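Local coordinates for putative ABC transporter, ATP-binding protein ComA (PDB 3K8U) that is probably an ATP-binding ABC transporter, represented here by its peptidase C39 domain, a member of the papain-like CA clan, at residues P19-S24 with Y97-G102; P83-V88 with I136-Q141. One frame throughout, in Å; residues are numbered along the deposited sequence.

Contact 1: P19-S24 with Y97-G102; sequences PAVLAS and YYVVYG
Val21 on helix 17-28 presses its side chain against strand 93-104, touching Tyr97 and Val99. The helix and strand segments run nearly parallel, with their axes 18° apart and 8.1 Å from each other at closest approach. This helix-on-sheet packing is characteristic of papain-like peptidases, in which a central helix rests against an antiparallel sheet. The tight part centres on Val21 and Val99. Val21 CB meets Val99 CG2 at 3.8 Å, while Val21 CG1 lies 3.7 Å from Tyr97 O and also touches Tyr97 CB; the Val21 and Tyr97 side chains cross at about a right angle. Val99 has its CG1 anti to the backbone N (chi1 174°), which sends CG2 to the helix, where it touches Ser24 CB at 3.8 Å as well as Val21. The other branch, CG1, sits over one face of the Tyr101 ring near its rim. Toward Tyr101 the fit becomes looser: Ser24 CB and Tyr101 OH come no closer than 4.4 Å. The hydroxyls find their partners away from the interface. Within its own helix Ser24 OG donates to Ala20 O at 2.8 Å from above the carbonyl plane, on the face opposite Ser24 N, and is hydrogen-bonded to Val9 N. Tyr101 OH bonds Lys7 O, and Tyr97 OH bonds Thr49 O. Helix and strand are therefore matched by the shapes of aliphatic groups, whereas the polar ends of this buried layer fasten it to neighbouring loops and the N-terminal residues.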
ATOM      1  N   PRO A  19       5.364   3.265   5.917  1.00 15.01           N
ATOM      2  CA  PRO A  19       6.576   3.709   5.225  1.00 14.56           C
ATOM      3  C   PRO A  19       6.958   2.713   4.127  1.00 12.92           C
ATOM      4  O   PRO A  19       7.373   3.110   3.039  1.00 13.03           O
ATOM      5  CB  PRO A  19       7.612   3.719   6.348  1.00 13.93           C
ATOM      6  CG  PRO A  19       6.817   4.151   7.518  1.00 15.92           C
ATOM      7  CD  PRO A  19       5.531   3.360   7.380  1.00 15.44           C
ATOM      8  N   ALA A  20       6.783   1.420   4.406  1.00 13.01           N
ATOM      9  CA  ALA A  20       7.116   0.367   3.446  1.00 12.23           C
ATOM     10  C   ALA A  20       6.293   0.399   2.161  1.00 13.77           C
ATOM     11  O   ALA A  20       6.861   0.315   1.071  1.00 12.87           O
ATOM     12  CB  ALA A  20       7.026  -1.006   4.100  1.00 13.84           C
ATOM     13  N   VAL A  21       4.965   0.496   2.268  1.00 13.28           N
ATOM     14  CA  VAL A  21       4.144   0.542   1.054  1.00 12.98           C
ATOM     15  C   VAL A  21       4.418   1.811   0.251  1.00 13.65           C
ATOM     16  O   VAL A  21       4.444   1.771  -0.976  1.00 13.62           O
ATOM     17  CB  VAL A  21       2.610   0.383   1.324  1.00 13.15           C
ATOM     18  CG1 VAL A  21       2.337  -0.978   1.948  1.00 10.79           C
ATOM     19  CG2 VAL A  21       2.075   1.507   2.201  1.00 11.31           C
ATOM     20  N   LEU A  22       4.663   2.925   0.940  1.00 14.59           N
ATOM     21  CA  LEU A  22       4.955   4.177   0.252  1.00 15.76           C
ATOM     22  C   LEU A  22       6.284   4.056  -0.497  1.00 16.03           C
ATOM     23  O   LEU A  22       6.387   4.460  -1.656  1.00 16.53           O
ATOM     24  CB  LEU A  22       4.987   5.353   1.234  1.00 17.14           C
ATOM     25  CG  LEU A  22       5.293   6.736   0.638  1.00 18.36           C
ATOM     26  CD1 LEU A  22       4.337   7.054  -0.505  1.00 19.79           C
ATOM     27  CD2 LEU A  22       5.200   7.795   1.724  1.00 18.04           C
ATOM     28  N   ALA A  23       7.286   3.471   0.156  1.00 16.95           N
ATOM     29  CA  ALA A  23       8.595   3.277  -0.470  1.00 18.36           C
ATOM     30  C   ALA A  23       8.462   2.365  -1.691  1.00 18.52           C
ATOM     31  O   ALA A  23       9.111   2.583  -2.721  1.00 16.99           O
ATOM     32  CB  ALA A  23       9.584   2.677   0.534  1.00 16.38           C
ATOM     33  N   SER A  24       7.596   1.361  -1.580  1.00 16.62           N
ATOM     34  CA  SER A  24       7.364   0.413  -2.667  1.00 16.00           C
ATOM     35  C   SER A  24       6.812   1.097  -3.914  1.00 17.18           C
ATOM     36  O   SER A  24       7.332   0.903  -5.019  1.00 19.36           O
ATOM     37  CB  SER A  24       6.404  -0.693  -2.217  1.00 14.81           C
ATOM     38  OG  SER A  24       6.928  -1.416  -1.116  1.00 14.65           O
ATOM     39  N   TYR A  97      -1.097  -2.228   5.647  1.00 13.60           N
ATOM     40  CA  TYR A  97      -1.420  -1.883   4.266  1.00 12.26           C
ATOM     41  C   TYR A  97      -0.736  -2.839   3.307  1.00 13.48           C
ATOM     42  O   TYR A  97       0.268  -3.458   3.652  1.00 13.50           O
ATOM     43  CB  TYR A  97      -0.923  -0.465   3.928  1.00 13.15           C
ATOM     44  CG  TYR A  97      -1.477   0.635   4.805  1.00 16.35           C
ATOM     45  CD1 TYR A  97      -2.589   1.373   4.411  1.00 17.94           C
ATOM     46  CD2 TYR A  97      -0.891   0.928   6.039  1.00 19.13           C
ATOM     47  CE1 TYR A  97      -3.113   2.374   5.227  1.00 20.87           C
ATOM     48  CE2 TYR A  97      -1.404   1.922   6.858  1.00 18.78           C
ATOM     49  CZ  TYR A  97      -2.513   2.639   6.450  1.00 21.88           C
ATOM     50  OH  TYR A  97      -3.028   3.614   7.270  1.00 26.15           O
ATOM     51  N   TYR A  98      -1.281  -2.936   2.099  1.00 11.66           N
ATOM     52  CA  TYR A  98      -0.702  -3.758   1.039  1.00 11.16           C
ATOM     53  C   TYR A  98      -0.543  -2.861  -0.171  1.00 12.49           C
ATOM     54  O   TYR A  98      -1.174  -1.803  -0.274  1.00 11.64           O
ATOM     55  CB  TYR A  98      -1.658  -4.851   0.545  1.00 11.98           C
ATOM     56  CG  TYR A  98      -2.005  -5.994   1.463  1.00 11.18           C
ATOM     57  CD1 TYR A  98      -1.195  -6.346   2.540  1.00 11.87           C
ATOM     58  CD2 TYR A  98      -3.150  -6.754   1.219  1.00 11.26           C
ATOM     59  CE1 TYR A  98      -1.518  -7.434   3.351  1.00 11.55           C
ATOM     60  CE2 TYR A  98      -3.483  -7.837   2.018  1.00 11.94           C
ATOM     61  CZ  TYR A  98      -2.668  -8.175   3.079  1.00 14.58           C
ATOM     62  OH  TYR A  98      -3.009  -9.254   3.857  1.00 15.15           O
ATOM     63  N   VAL A  99       0.304  -3.301  -1.090  1.00 13.26           N
ATOM     64  CA  VAL A  99       0.455  -2.626  -2.363  1.00 13.15           C
ATOM     65  C   VAL A  99      -0.316  -3.585  -3.276  1.00 14.18           C
ATOM     66  O   VAL A  99      -0.273  -4.801  -3.066  1.00 12.25           O
ATOM     67  CB  VAL A  99       1.923  -2.582  -2.838  1.00 13.89           C
ATOM     68  CG1 VAL A  99       1.990  -2.005  -4.244  1.00 14.18           C
ATOM     69  CG2 VAL A  99       2.767  -1.739  -1.883  1.00 12.06           C
ATOM     70  N   VAL A 100      -1.111  -3.057  -4.203  1.00 12.15           N
ATOM     71  CA  VAL A 100      -1.834  -3.924  -5.126  1.00 12.86           C
ATOM     72  C   VAL A 100      -1.197  -3.716  -6.496  1.00 12.90           C
ATOM     73  O   VAL A 100      -1.170  -2.600  -7.013  1.00 12.86           O
ATOM     74  CB  VAL A 100      -3.356  -3.624  -5.167  1.00 13.37           C
ATOM     75  CG1 VAL A 100      -4.044  -4.568  -6.149  1.00 15.12           C
ATOM     76  CG2 VAL A 100      -3.957  -3.813  -3.785  1.00 13.58           C
ATOM     77  N   TYR A 101      -0.654  -4.794  -7.055  1.00 14.91           N
ATOM     78  CA  TYR A 101       0.039  -4.748  -8.343  1.00 16.39           C
ATOM     79  C   TYR A 101      -0.803  -5.125  -9.548  1.00 18.62           C
ATOM     80  O   TYR A 101      -0.509  -4.704 -10.667  1.00 19.04           O
ATOM     81  CB  TYR A 101       1.258  -5.665  -8.304  1.00 18.28           C
ATOM     82  CG  TYR A 101       2.252  -5.315  -7.230  1.00 19.14           C
ATOM     83  CD1 TYR A 101       3.099  -4.216  -7.367  1.00 19.18           C
ATOM     84  CD2 TYR A 101       2.346  -6.085  -6.075  1.00 20.55           C
ATOM     85  CE1 TYR A 101       4.018  -3.894  -6.372  1.00 19.20           C
ATOM     86  CE2 TYR A 101       3.253  -5.774  -5.080  1.00 20.80           C
ATOM     87  CZ  TYR A 101       4.084  -4.682  -5.230  1.00 19.06           C
ATOM     88  OH  TYR A 101       4.966  -4.375  -4.224  1.00 22.97           O
ATOM     89  N   GLY A 102      -1.817  -5.952  -9.331  1.00 18.77           N
ATOM     90  CA  GLY A 102      -2.659  -6.362 -10.436  1.00 23.64           C
ATOM     91  C   GLY A 102      -3.660  -7.418 -10.040  1.00 27.03           C
ATOM     92  O   GLY A 102      -3.835  -7.719  -8.859  1.00 23.17           O
TER

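Contact 2: P83-V88 with I136-Q141; sequences PFIVHV and IFLAPQ
Phe84 and Phe137 lie side by side on one face of an antiparallel beta ladder, where strands 84-90 and 134-140 are neighbours in the sheet of this papain-like domain. Their rings form an offset stack, with centroids 4.4 Å apart and planes inclined by 23°. Phe137 CZ stands over the centre of the Phe84 ring, and the closest carbons, Phe84 CD2 and Phe137 CE1, are 3.4 Å apart. The Phe84 CG lies between its backbone N and carbonyl carbon (chi1 59°), a turn that draws the ring alongside its partner. Phe84 CB, placed by the backbone, sits over the Phe137 face as a CH-pi contact, 3.9 Å from the centroid of that ring. Leu74 and Phe75 extend the apolar surroundings of Phe84, as Leu80 and Ile68 do for Phe137. On the other face of the sheet, Ile85 and Ile136 meet through their CB atoms, and Ile85 CD1 reaches Leu138 CD1 at a looser 4.3 Å. This aliphatic face is turned to helix 17-28: Ile85 touches Val21, and Leu138 touches Leu22 and Val25. Between the two apolar layers runs the backbone, with Ile85 and Ile136 as a hydrogen-bonded pair. Ile85 N donates to Ile136 O at 2.9 Å, and Ile136 N returns a 2.7 Å bond to Ile85 O. Direct pairing stops toward Pro83, which follows a cis peptide bond. Here a single water continues the polar edge, bridging the two segments: it donates to Pro83 O at 2.6 Å and accepts from Leu138 N at 2.8 Å.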
ATOM      1  N   PRO A  83       0.497   0.423  -9.654  1.00 18.53           N
ATOM      2  CA  PRO A  83       0.046  -0.133  -8.377  1.00 16.93           C
ATOM      3  C   PRO A  83      -0.575   0.942  -7.491  1.00 15.54           C
ATOM      4  O   PRO A  83      -0.499   2.134  -7.798  1.00 16.42           O
ATOM      5  CB  PRO A  83       1.353  -0.633  -7.772  1.00 16.82           C
ATOM      6  CG  PRO A  83       2.301   0.481  -8.143  1.00 19.41           C
ATOM      7  CD  PRO A  83       1.928   0.788  -9.591  1.00 18.51           C
ATOM      8  N   PHE A  84      -1.248   0.513  -6.429  1.00 14.01           N
ATOM      9  CA  PHE A  84      -1.824   1.449  -5.471  1.00 12.49           C
ATOM     10  C   PHE A  84      -1.808   0.840  -4.074  1.00 12.69           C
ATOM     11  O   PHE A  84      -1.475  -0.335  -3.904  1.00 14.14           O
ATOM     12  CB  PHE A  84      -3.217   1.945  -5.891  1.00 13.59           C
ATOM     13  CG  PHE A  84      -4.236   0.864  -6.069  1.00 13.28           C
ATOM     14  CD1 PHE A  84      -5.096   0.522  -5.027  1.00 12.98           C
ATOM     15  CD2 PHE A  84      -4.371   0.213  -7.292  1.00 15.54           C
ATOM     16  CE1 PHE A  84      -6.074  -0.449  -5.204  1.00 15.88           C
ATOM     17  CE2 PHE A  84      -5.345  -0.760  -7.480  1.00 14.18           C
ATOM     18  CZ  PHE A  84      -6.198  -1.092  -6.435  1.00 14.27           C
ATOM     19  N   ILE A  85      -2.135   1.649  -3.075  1.00 10.89           N
ATOM     20  CA  ILE A  85      -2.113   1.211  -1.684  1.00 11.36           C
ATOM     21  C   ILE A  85      -3.507   0.967  -1.118  1.00 10.46           C
ATOM     22  O   ILE A  85      -4.439   1.691  -1.444  1.00 11.47           O
ATOM     23  CB  ILE A  85      -1.391   2.273  -0.827  1.00 11.78           C
ATOM     24  CG1 ILE A  85       0.056   2.426  -1.312  1.00 14.63           C
ATOM     25  CG2 ILE A  85      -1.441   1.913   0.658  1.00 11.16           C
ATOM     26  CD1 ILE A  85       0.753   3.672  -0.798  1.00 17.40           C
ATOM     27  N   VAL A  86      -3.645  -0.074  -0.297  1.00 10.47           N
ATOM     28  CA  VAL A  86      -4.924  -0.382   0.346  1.00 10.23           C
ATOM     29  C   VAL A  86      -4.743  -0.628   1.835  1.00 11.67           C
ATOM     30  O   VAL A  86      -3.688  -1.096   2.277  1.00 11.26           O
ATOM     31  CB  VAL A  86      -5.641  -1.618  -0.278  1.00 10.26           C
ATOM     32  CG1 VAL A  86      -6.092  -1.306  -1.698  1.00  8.60           C
ATOM     33  CG2 VAL A  86      -4.735  -2.849  -0.253  1.00 12.01           C
ATOM     34  N   HIS A  87      -5.778  -0.303   2.603  1.00 10.22           N
ATOM     35  CA  HIS A  87      -5.770  -0.493   4.050  1.00 12.18           C
ATOM     36  C   HIS A  87      -6.464  -1.820   4.344  1.00 11.42           C
ATOM     37  O   HIS A  87      -7.615  -2.035   3.938  1.00 10.65           O
ATOM     38  CB  HIS A  87      -6.518   0.665   4.728  1.00 12.92           C
ATOM     39  CG  HIS A  87      -6.486   0.625   6.226  1.00 16.66           C
ATOM     40  ND1 HIS A  87      -7.423   1.273   7.004  1.00 16.86           N
ATOM     41  CD2 HIS A  87      -5.636   0.019   7.088  1.00 17.76           C
ATOM     42  CE1 HIS A  87      -7.151   1.066   8.280  1.00 17.77           C
ATOM     43  NE2 HIS A  87      -6.073   0.308   8.359  1.00 17.95           N
ATOM     44  N   VAL A  88      -5.757  -2.720   5.019  1.00 12.27           N
ATOM     45  CA  VAL A  88      -6.315  -4.030   5.351  1.00 13.20           C
ATOM     46  C   VAL A  88      -6.198  -4.311   6.838  1.00 15.97           C
ATOM     47  O   VAL A  88      -5.186  -3.976   7.460  1.00 17.50           O
ATOM     48  CB  VAL A  88      -5.620  -5.173   4.568  1.00 13.87           C
ATOM     49  CG1 VAL A  88      -5.908  -5.044   3.078  1.00 13.74           C
ATOM     50  CG2 VAL A  88      -4.106  -5.148   4.817  1.00 16.63           C
ATOM     51  N   ILE A 136      -5.466   4.179  -1.816  1.00 12.41           N
ATOM     52  CA  ILE A 136      -4.707   5.406  -2.011  1.00 13.92           C
ATOM     53  C   ILE A 136      -3.935   5.273  -3.311  1.00 14.07           C
ATOM     54  O   ILE A 136      -3.137   4.347  -3.482  1.00 12.60           O
ATOM     55  CB  ILE A 136      -3.730   5.670  -0.835  1.00 16.24           C
ATOM     56  CG1 ILE A 136      -4.514   5.795   0.475  1.00 16.69           C
ATOM     57  CG2 ILE A 136      -2.921   6.956  -1.088  1.00 17.25           C
ATOM     58  CD1 ILE A 136      -3.653   5.783   1.724  1.00 18.80           C
ATOM     59  N   PHE A 137      -4.215   6.186  -4.239  1.00 15.78           N
ATOM     60  CA  PHE A 137      -3.566   6.218  -5.543  1.00 17.33           C
ATOM     61  C   PHE A 137      -2.559   7.361  -5.595  1.00 20.34           C
ATOM     62  O   PHE A 137      -2.850   8.476  -5.151  1.00 19.33           O
ATOM     63  CB  PHE A 137      -4.614   6.393  -6.650  1.00 17.44           C
ATOM     64  CG  PHE A 137      -5.510   5.195  -6.839  1.00 17.65           C
ATOM     65  CD1 PHE A 137      -5.237   4.259  -7.830  1.00 17.56           C
ATOM     66  CD2 PHE A 137      -6.606   4.990  -6.009  1.00 18.41           C
ATOM     67  CE1 PHE A 137      -6.037   3.133  -7.991  1.00 17.08           C
ATOM     68  CE2 PHE A 137      -7.416   3.866  -6.161  1.00 17.41           C
ATOM     69  CZ  PHE A 137      -7.129   2.933  -7.152  1.00 15.92           C
ATOM     70  N   LEU A 138      -1.371   7.074  -6.123  1.00 20.81           N
ATOM     71  CA  LEU A 138      -0.312   8.074  -6.234  1.00 25.76           C
ATOM     72  C   LEU A 138       0.157   8.183  -7.680  1.00 27.70           C
ATOM     73  O   LEU A 138       0.175   7.195  -8.413  1.00 27.29           O
ATOM     74  CB  LEU A 138       0.885   7.697  -5.358  1.00 27.78           C
ATOM     75  CG  LEU A 138       0.660   7.235  -3.918  1.00 29.76           C
ATOM     76  CD1 LEU A 138       2.003   6.953  -3.275  1.00 31.77           C
ATOM     77  CD2 LEU A 138      -0.096   8.280  -3.126  1.00 31.79           C
ATOM     78  N   ALA A 139       0.565   9.385  -8.071  1.00 32.35           N
ATOM     79  CA  ALA A 139       1.050   9.628  -9.425  1.00 37.21           C
ATOM     80  C   ALA A 139       2.026  10.797  -9.435  1.00 39.76           C
ATOM     81  O   ALA A 139       1.809  11.799  -8.756  1.00 39.30           O
ATOM     82  CB  ALA A 139      -0.121   9.915 -10.356  1.00 37.12           C
ATOM     83  N   PRO A 140       3.143  10.665 -10.173  1.00 43.56           N
ATOM     84  CA  PRO A 140       4.145  11.733 -10.254  1.00 46.34           C
ATOM     85  C   PRO A 140       3.547  12.969 -10.920  1.00 48.86           C
ATOM     86  O   PRO A 140       2.962  12.875 -12.001  1.00 50.13           O
ATOM     87  CB  PRO A 140       5.233  11.111 -11.131  1.00 46.32           C
ATOM     88  CG  PRO A 140       5.113   9.651 -10.837  1.00 45.73           C
ATOM     89  CD  PRO A 140       3.619   9.453 -10.861  1.00 44.38           C
ATOM     90  N   GLN A 141       3.659  14.117 -10.257  1.00 51.71           N
ATOM     91  CA  GLN A 141       3.127  15.365 -10.801  1.00 53.86           C
ATOM     92  C   GLN A 141       4.170  16.132 -11.613  1.00 54.87           C
ATOM     93  O   GLN A 141       5.372  16.055 -11.268  1.00 55.40           O
ATOM     94  CB  GLN A 141       2.563  16.247  -9.680  1.00 54.63           C
ATOM     95  CG  GLN A 141       3.580  16.679  -8.630  1.00 55.35           C
ATOM     96  CD  GLN A 141       2.975  17.535  -7.528  1.00 56.55           C
ATOM     97  OE1 GLN A 141       3.697  18.172  -6.759  1.00 56.79           O
ATOM     98  NE2 GLN A 141       1.647  17.551  -7.441  1.00 56.90           N
TER
HETATM   99  O   HOH W   1      -0.450   4.678  -7.148  1.00 37.18           O

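How the contacts relate
The two contacts have centres 8 Å apart and share one antiparallel sheet. Along the chain their segments alternate: 19-24, 83-88, 97-102, then 136-141. Strands 84-90 and 93-104 are successive in sequence and adjacent in the sheet, so strand 84-90 links contact 2 to contact 1. The probable backbone hydrogen bonds from Val100 N to Phe84 O and from Val86 N to Tyr98 O join them directly. Contact 2 joins neighbouring strands within the sheet, whereas contact 1 lays helix 17-28 over it. Together they tie early, middle and late parts of the peptidase C39 domain into one compact helix-and-sheet core.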